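Local atomic coordinates of MutT/nudix family protein (Shewanella oneidensis, PDB entry 3GZ5), a protein that probably acts as an ADP-ribose-responsive transcriptional regulator of NAD metabolism, combining a Nudix domain with a DNA-binding winged helix domain. Residues D204-T209 and Y223-D228; V82-I87 and Y109-S114; R155-A160 and V185-P190. One frame throughout, in Å; residues are numbered along the deposited sequence.

Taken from the N terminus, the three contacts close one after another, and none nests within or crosses another. Contact 2 joins strands 86-95 and 104-112 of the Nudix sheet, closing a hairpin loop. Contact 3 follows, closing a loop of 24 residues by bringing helix 145-162 against the C-terminal end of helix 176-187 of the winged helix region. Contact 1 comes last and closes the hairpin of strands 206-213 and 220-225. Contacts 2 and 3 touch: Thr110 and Leu112 meet Leu156, so helix 145-162 has sheet on one flank and helix 176-187 on another. Contact 1 is separate, its centre about 17 Å from that of contact 2 and 20 Å from that of contact 3.

Contact 1: residues D204-T209 and Y223-D228; sequences DLLIDT and YCLKPD
Asp204, the first residue beyond helix 193-203 and one with positive phi, receives the ammonium group of Lys226 on both backbone and side chain. Lys226 NZ donates to Asp204 O at 2.8 Å, lying 48° above the carbonyl plane, while Asp204 OD2 completes a long salt bridge to NZ at 3.6 Å. A water accepts from NZ and donates to Asp204 OD1 and Leu206 O, closing the polar cluster. With an alanine here instead of Lys226, the Asp204 carboxylate would probably lose its counter-charge, and the water the ammonium that donates to it. At Leu205 the backbone takes over: Lys226 N donates to Leu205 O at 2.9 Å. The CD2 methyl of Leu205 lies 3.2 Å from Asp228 OD2.

From Leu206 onward this is the antiparallel hairpin of the winged helix domain, strand 206-213 being within this chain an outer strand of the three-stranded sheet. Leu206 divides its branches. CD1 sits over one face of the Tyr223 ring, whereas CD2 presses on Leu225 CD2 at 3.3 Å, closer than two methyls normally pack. Leu176 and Leu179 of helix 176-187 also touch Leu206 on this face. Ile207 and Cys224 form a hydrogen-bonded pair, with Ile207 N reaching Cys224 O at 2.8 Å. With CG1 beside its own backbone N (chi1 -70°), Ile207 brings CD1 to 3.7 Å from CG of the extended Lys226 chain, crossing it at about a right angle. Asp208 returns to the Tyr223 side: its CB is 3.8 Å from Tyr223 CE1, and carboxylate and ring planes stand 39° apart, with OD1 accepting from Gly210 N. Thr209 OG1 comes near Cys224 SG.

Contact 2: residues V82-I87 and Y109-S114; sequences VVPPYI and YTALMS
The hairpin of strands 86-95 and 104-112 belongs to the mixed sheet of the Nudix domain, and here Tyr86 and Ile87 open its first strand against Leu112 and Ala111 near the end of the second. Tyr86 and Leu112 make an antiparallel hydrogen-bonded pair of unequal strength. Leu112 N donates to Tyr86 O at 3.0 Å, but the return bond from Tyr86 N to Leu112 O is weak at 3.5 Å. The neighbouring Ile87 and Ala111 form a non-hydrogen-bonded pair, and Ile87 CA approaches Thr110 O in a CA-H...O contact.

The two faces are covered differently. On the one carrying Ile87 and Ala111, Ile87 swings CG1 away from its backbone N (chi1 -167°), which sets that atom 3.9 Å from Tyr109 CD1 and lets CD1 reach the Ala111 methyl; helix 68-80 covers this side through Val72 and Leu76. The other face holds Tyr86 and Leu112. There the Tyr86 ring meets Phe168, their planes about 20° apart, and its hydroxyl has weak hydrogen bonds with Lys159 and Glu88, linking the strand to helix 145-162 through Lys159 and to the chain beyond it through Phe168.

Before the strand, two prolines lie against the Leu112-Met113 backbone. Pro84 CB lies 4.1 Å from Met113 CB, and its ring leans toward Ala111. Pro85 crosses the Met113 side chain at about a right angle, its CD 3.7 Å from Met113 CB and 3.2 Å from Leu112 O.

Contact 3: residues R155-A160 and V185-P190; sequences RLTQKA and VLLGKP
Leu186 and Leu187, in the last turn of helix 176-187, pack against Leu156, Thr157 and Ala160 on one side of helix 145-162. Leu186 CD2 meets Leu156 CD1 at 3.8 Å, the two side chains crossing at a slant, and Leu186 CB faces the Ala160 methyl. That methyl is also touched by Leu187 CD2, at 3.7 Å, and the same branch lies against Thr157 CG2 and 3.4 Å from Thr157 O. The small Ala160 thus receives both leucines. With OG1 beside its own backbone N (chi1 -59°), Thr157 turns this hydroxyl to Leu186 O, 3.1 Å away, though its single proton could go to Arg153 O instead.

Further out, Gly188, at positive phi, ends the helix in a Schellman motif, just after the two leucines. Arg153 NH1 donates to Leu186 O, and His183 is hydrogen-bonded to Ala160 O. Leu156 rests on Phe30 of the Nudix sheet, while Leu37 and Pro166 touch Leu186. The junction between helix 145-162 and helix 176-187 is therefore mainly apolar, with polar partners gathered at backbone carbonyls; Leu186 O, at a helix end, is held by the Arg153 guanidinium, whose positive charge probably offsets the partial negative charge there.

Contact 1: residues D204-T209 and Y223-D228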
# COMPACT_ATOMS: atom_id res chain seq x y z
N ASP B 204 23.00 -3.78 -7.19
CA ASP B 204 23.30 -3.87 -8.59
C ASP B 204 22.21 -3.15 -9.42
O ASP B 204 21.69 -3.69 -10.41
CB ASP B 204 23.38 -5.35 -8.95
CG ASP B 204 24.02 -5.57 -10.27
OD1 ASP B 204 25.06 -4.92 -10.53
OD2 ASP B 204 23.47 -6.39 -11.04
N LEU B 205 21.89 -1.94 -8.98
CA LEU B 205 20.74 -1.16 -9.47
C LEU B 205 21.13 0.11 -10.20
O LEU B 205 20.28 0.75 -10.84
CB LEU B 205 19.84 -0.77 -8.29
CG LEU B 205 19.01 -1.90 -7.69
CD1 LEU B 205 18.39 -1.43 -6.37
CD2 LEU B 205 17.94 -2.37 -8.69
N LEU B 206 22.39 0.50 -10.07
CA LEU B 206 22.86 1.70 -10.71
C LEU B 206 23.72 1.33 -11.91
O LEU B 206 24.46 0.33 -11.88
CB LEU B 206 23.67 2.55 -9.72
CG LEU B 206 22.94 3.13 -8.50
CD1 LEU B 206 23.90 4.02 -7.69
CD2 LEU B 206 21.75 3.94 -8.97
N ILE B 207 23.61 2.12 -12.98
CA ILE B 207 24.51 1.99 -14.11
C ILE B 207 25.56 3.05 -13.92
O ILE B 207 25.22 4.23 -13.82
CB ILE B 207 23.78 2.19 -15.48
CG1 ILE B 207 22.85 1.00 -15.76
CG2 ILE B 207 24.81 2.36 -16.62
CD1 ILE B 207 21.52 1.36 -16.40
N ASP B 208 26.82 2.64 -13.83
CA ASP B 208 27.95 3.57 -13.86
C ASP B 208 28.07 4.05 -15.29
O ASP B 208 28.21 3.25 -16.21
CB ASP B 208 29.25 2.86 -13.42
CG ASP B 208 30.39 3.82 -13.11
OD1 ASP B 208 30.36 5.02 -13.50
OD2 ASP B 208 31.33 3.35 -12.44
N THR B 209 28.00 5.36 -15.47
CA THR B 209 28.11 5.98 -16.77
C THR B 209 29.58 5.96 -17.25
O THR B 209 29.85 6.00 -18.46
CB THR B 209 27.52 7.42 -16.74
OG1 THR B 209 26.09 7.36 -16.52
CG2 THR B 209 27.74 8.10 -18.05
N TYR B 223 25.93 8.12 -12.13
CA TYR B 223 25.16 6.91 -12.25
C TYR B 223 23.75 7.20 -12.75
O TYR B 223 23.22 8.29 -12.51
CB TYR B 223 25.05 6.20 -10.91
CG TYR B 223 26.37 5.73 -10.31
CD1 TYR B 223 26.89 4.45 -10.61
CD2 TYR B 223 27.07 6.54 -9.41
CE1 TYR B 223 28.09 4.01 -10.03
CE2 TYR B 223 28.26 6.11 -8.84
CZ TYR B 223 28.76 4.85 -9.13
OH TYR B 223 29.96 4.45 -8.55
N CYS B 224 23.15 6.23 -13.44
CA CYS B 224 21.72 6.28 -13.76
C CYS B 224 21.07 5.14 -13.02
O CYS B 224 21.73 4.13 -12.73
CB CYS B 224 21.48 6.05 -15.26
SG CYS B 224 22.17 7.31 -16.30
N LEU B 225 19.78 5.29 -12.76
CA LEU B 225 18.97 4.19 -12.25
C LEU B 225 18.60 3.21 -13.36
O LEU B 225 18.15 3.62 -14.43
CB LEU B 225 17.69 4.70 -11.57
CG LEU B 225 17.83 5.39 -10.21
CD1 LEU B 225 16.49 5.83 -9.63
CD2 LEU B 225 18.55 4.47 -9.24
N LYS B 226 18.82 1.93 -13.09
CA LYS B 226 18.17 0.87 -13.85
C LYS B 226 16.66 0.99 -13.63
O LYS B 226 16.22 1.29 -12.52
CB LYS B 226 18.65 -0.50 -13.39
CG LYS B 226 20.01 -0.86 -13.91
CD LYS B 226 20.42 -2.24 -13.51
CE LYS B 226 21.92 -2.36 -13.57
NZ LYS B 226 22.41 -3.69 -13.13
N PRO B 227 15.87 0.82 -14.71
CA PRO B 227 14.41 0.68 -14.59
C PRO B 227 13.98 -0.14 -13.35
O PRO B 227 13.13 0.33 -12.57
CB PRO B 227 14.03 -0.07 -15.86
CG PRO B 227 15.06 0.45 -16.90
CD PRO B 227 16.33 0.80 -16.12
N ASP B 228 14.58 -1.32 -13.15
CA ASP B 228 14.18 -2.24 -12.07
C ASP B 228 14.40 -1.72 -10.63
O ASP B 228 14.04 -2.40 -9.67
CB ASP B 228 14.73 -3.67 -12.28
CG ASP B 228 16.20 -3.84 -11.80
OD1 ASP B 228 16.60 -5.00 -11.56
OD2 ASP B 228 16.95 -2.84 -11.70
O HOH W 1 24.77 -2.40 -11.92

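Contact 2: residues V82-I87 and Y109-S114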
# COMPACT_ATOMS: atom_id res chain seq x y z
N VAL B 82 5.23 16.70 -18.04
CA VAL B 82 6.09 15.51 -18.00
C VAL B 82 5.37 14.39 -17.27
O VAL B 82 4.72 14.63 -16.25
CB VAL B 82 7.39 15.73 -17.14
CG1 VAL B 82 8.50 14.72 -17.53
CG2 VAL B 82 7.92 17.13 -17.20
N VAL B 83 5.53 13.17 -17.77
CA VAL B 83 5.16 12.00 -17.02
C VAL B 83 6.33 11.69 -16.03
O VAL B 83 7.46 11.52 -16.45
CB VAL B 83 4.86 10.81 -17.98
CG1 VAL B 83 4.53 9.53 -17.19
CG2 VAL B 83 3.71 11.18 -18.96
N PRO B 84 6.05 11.65 -14.72
CA PRO B 84 7.15 11.38 -13.75
C PRO B 84 7.72 9.97 -13.93
O PRO B 84 6.98 9.08 -14.34
CB PRO B 84 6.47 11.49 -12.38
CG PRO B 84 5.11 12.05 -12.63
CD PRO B 84 4.74 11.78 -14.06
N PRO B 85 9.03 9.77 -13.66
CA PRO B 85 9.55 8.42 -13.86
C PRO B 85 9.13 7.43 -12.77
O PRO B 85 9.25 6.22 -12.97
CB PRO B 85 11.07 8.63 -13.86
CG PRO B 85 11.29 9.83 -12.97
CD PRO B 85 10.07 10.72 -13.21
N TYR B 86 8.63 7.91 -11.64
CA TYR B 86 8.22 6.99 -10.57
C TYR B 86 6.86 7.39 -9.99
O TYR B 86 6.63 8.54 -9.64
CB TYR B 86 9.27 6.88 -9.43
CG TYR B 86 8.82 5.94 -8.32
CD1 TYR B 86 8.04 6.41 -7.26
CD2 TYR B 86 9.14 4.58 -8.34
CE1 TYR B 86 7.59 5.56 -6.23
CE2 TYR B 86 8.69 3.71 -7.33
CZ TYR B 86 7.92 4.21 -6.28
OH TYR B 86 7.45 3.38 -5.28
N ILE B 87 5.99 6.41 -9.87
CA ILE B 87 4.64 6.61 -9.32
C ILE B 87 4.14 5.33 -8.70
O ILE B 87 4.34 4.25 -9.23
CB ILE B 87 3.65 7.20 -10.41
CG1 ILE B 87 2.37 7.69 -9.75
CG2 ILE B 87 3.35 6.18 -11.54
CD1 ILE B 87 1.77 8.89 -10.43
N TYR B 109 -1.82 8.82 -4.75
CA TYR B 109 -0.56 8.30 -5.28
C TYR B 109 0.60 9.10 -4.71
O TYR B 109 0.41 10.28 -4.33
CB TYR B 109 -0.52 8.43 -6.81
CG TYR B 109 -1.40 7.41 -7.52
CD1 TYR B 109 -0.84 6.27 -8.10
CD2 TYR B 109 -2.78 7.57 -7.57
CE1 TYR B 109 -1.63 5.32 -8.73
CE2 TYR B 109 -3.59 6.60 -8.19
CZ TYR B 109 -3.01 5.49 -8.77
OH TYR B 109 -3.79 4.54 -9.38
N THR B 110 1.77 8.45 -4.61
CA THR B 110 3.06 9.13 -4.43
C THR B 110 3.81 9.12 -5.74
O THR B 110 3.83 8.12 -6.46
CB THR B 110 4.00 8.46 -3.38
OG1 THR B 110 3.30 8.29 -2.15
CG2 THR B 110 5.21 9.39 -3.09
N ALA B 111 4.45 10.24 -6.05
CA ALA B 111 5.32 10.28 -7.20
C ALA B 111 6.65 10.97 -6.92
O ALA B 111 6.77 11.77 -5.97
CB ALA B 111 4.58 10.92 -8.43
N LEU B 112 7.63 10.68 -7.77
CA LEU B 112 8.95 11.29 -7.71
C LEU B 112 9.42 11.69 -9.10
O LEU B 112 9.27 10.94 -10.07
CB LEU B 112 9.97 10.34 -7.06
CG LEU B 112 9.87 9.95 -5.57
CD1 LEU B 112 11.01 9.00 -5.15
CD2 LEU B 112 9.92 11.19 -4.70
N MET B 113 9.99 12.88 -9.20
CA MET B 113 10.64 13.30 -10.44
C MET B 113 11.76 14.27 -10.13
O MET B 113 11.85 14.77 -9.02
CB MET B 113 9.64 13.96 -11.39
CG MET B 113 9.12 15.36 -11.01
SD MET B 113 8.20 16.02 -12.45
CE MET B 113 7.38 17.37 -11.71
N SER B 114 12.62 14.55 -11.11
CA SER B 114 13.64 15.56 -10.89
C SER B 114 13.07 16.97 -11.08
O SER B 114 12.21 17.22 -11.93
CB SER B 114 14.85 15.35 -11.80
OG SER B 114 14.65 16.04 -13.01

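Contact 3: residues R155-A160 and V185-P190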
# COMPACT_ATOMS: atom_id res chain seq x y z
N ARG B 155 5.79 7.19 4.00
CA ARG B 155 6.14 6.06 3.13
C ARG B 155 7.48 6.26 2.43
O ARG B 155 8.21 5.33 2.27
CB ARG B 155 5.05 5.67 2.12
CG ARG B 155 5.33 4.19 1.64
CD ARG B 155 4.34 3.62 0.73
NE ARG B 155 4.23 4.44 -0.47
CZ ARG B 155 3.37 4.20 -1.46
NH1 ARG B 155 3.32 5.02 -2.51
NH2 ARG B 155 2.56 3.13 -1.38
N LEU B 156 7.79 7.49 2.05
CA LEU B 156 9.12 7.82 1.52
C LEU B 156 10.27 7.47 2.46
O LEU B 156 11.32 6.98 2.03
CB LEU B 156 9.20 9.30 1.18
CG LEU B 156 8.63 9.78 -0.14
CD1 LEU B 156 9.53 10.93 -0.56
CD2 LEU B 156 8.63 8.69 -1.16
N THR B 157 10.06 7.73 3.74
CA THR B 157 10.98 7.28 4.79
C THR B 157 11.24 5.78 4.75
O THR B 157 12.40 5.38 4.79
CB THR B 157 10.50 7.78 6.17
OG1 THR B 157 10.44 9.22 6.12
CG2 THR B 157 11.47 7.37 7.26
N GLN B 158 10.19 4.95 4.63
CA GLN B 158 10.36 3.51 4.45
C GLN B 158 11.04 3.15 3.13
O GLN B 158 11.84 2.21 3.08
CB GLN B 158 9.03 2.73 4.57
CG GLN B 158 8.29 2.90 5.89
CD GLN B 158 9.10 2.49 7.12
OE1 GLN B 158 9.54 3.36 7.91
NE2 GLN B 158 9.30 1.18 7.30
N LYS B 159 10.74 3.88 2.06
CA LYS B 159 11.46 3.67 0.81
C LYS B 159 12.97 3.92 0.97
O LYS B 159 13.77 3.20 0.38
CB LYS B 159 10.91 4.56 -0.32
CG LYS B 159 9.48 4.28 -0.70
CD LYS B 159 9.31 2.93 -1.34
CE LYS B 159 7.84 2.75 -1.59
NZ LYS B 159 7.58 1.56 -2.45
N ALA B 160 13.36 4.94 1.74
CA ALA B 160 14.78 5.25 2.02
C ALA B 160 15.46 4.11 2.79
O ALA B 160 16.66 3.93 2.69
CB ALA B 160 14.93 6.56 2.77
N VAL B 185 18.20 12.99 4.09
CA VAL B 185 17.11 13.96 4.28
C VAL B 185 15.81 13.25 4.68
O VAL B 185 15.07 13.74 5.54
CB VAL B 185 16.87 14.83 3.02
CG1 VAL B 185 15.67 15.77 3.19
CG2 VAL B 185 18.12 15.63 2.70
N LEU B 186 15.54 12.09 4.07
CA LEU B 186 14.28 11.36 4.29
C LEU B 186 14.25 10.68 5.64
O LEU B 186 13.21 10.58 6.26
CB LEU B 186 14.03 10.34 3.18
CG LEU B 186 13.61 10.96 1.85
CD1 LEU B 186 13.64 9.93 0.71
CD2 LEU B 186 12.23 11.60 2.00
N LEU B 187 15.41 10.19 6.08
CA LEU B 187 15.51 9.52 7.37
C LEU B 187 15.74 10.53 8.49
O LEU B 187 15.62 10.19 9.67
CB LEU B 187 16.59 8.42 7.35
CG LEU B 187 16.39 7.29 6.32
CD1 LEU B 187 17.52 6.25 6.43
CD2 LEU B 187 15.06 6.62 6.49
N GLY B 188 16.05 11.76 8.10
CA GLY B 188 16.33 12.86 9.02
C GLY B 188 17.61 12.66 9.82
O GLY B 188 17.83 13.33 10.84
N LYS B 189 18.47 11.77 9.32
CA LYS B 189 19.55 11.19 10.10
C LYS B 189 20.75 10.96 9.19
O LYS B 189 20.60 10.31 8.15
CB LYS B 189 19.07 9.84 10.65
CG LYS B 189 19.89 9.26 11.77
CD LYS B 189 19.66 7.75 11.92
CE LYS B 189 18.18 7.40 12.02
NZ LYS B 189 17.95 5.97 12.41
N PRO B 190 21.93 11.50 9.55
CA PRO B 190 23.14 11.15 8.80
C PRO B 190 23.25 9.64 8.70
O PRO B 190 22.91 8.94 9.64
CB PRO B 190 24.27 11.71 9.67
CG PRO B 190 23.65 12.87 10.37
CD PRO B 190 22.20 12.49 10.61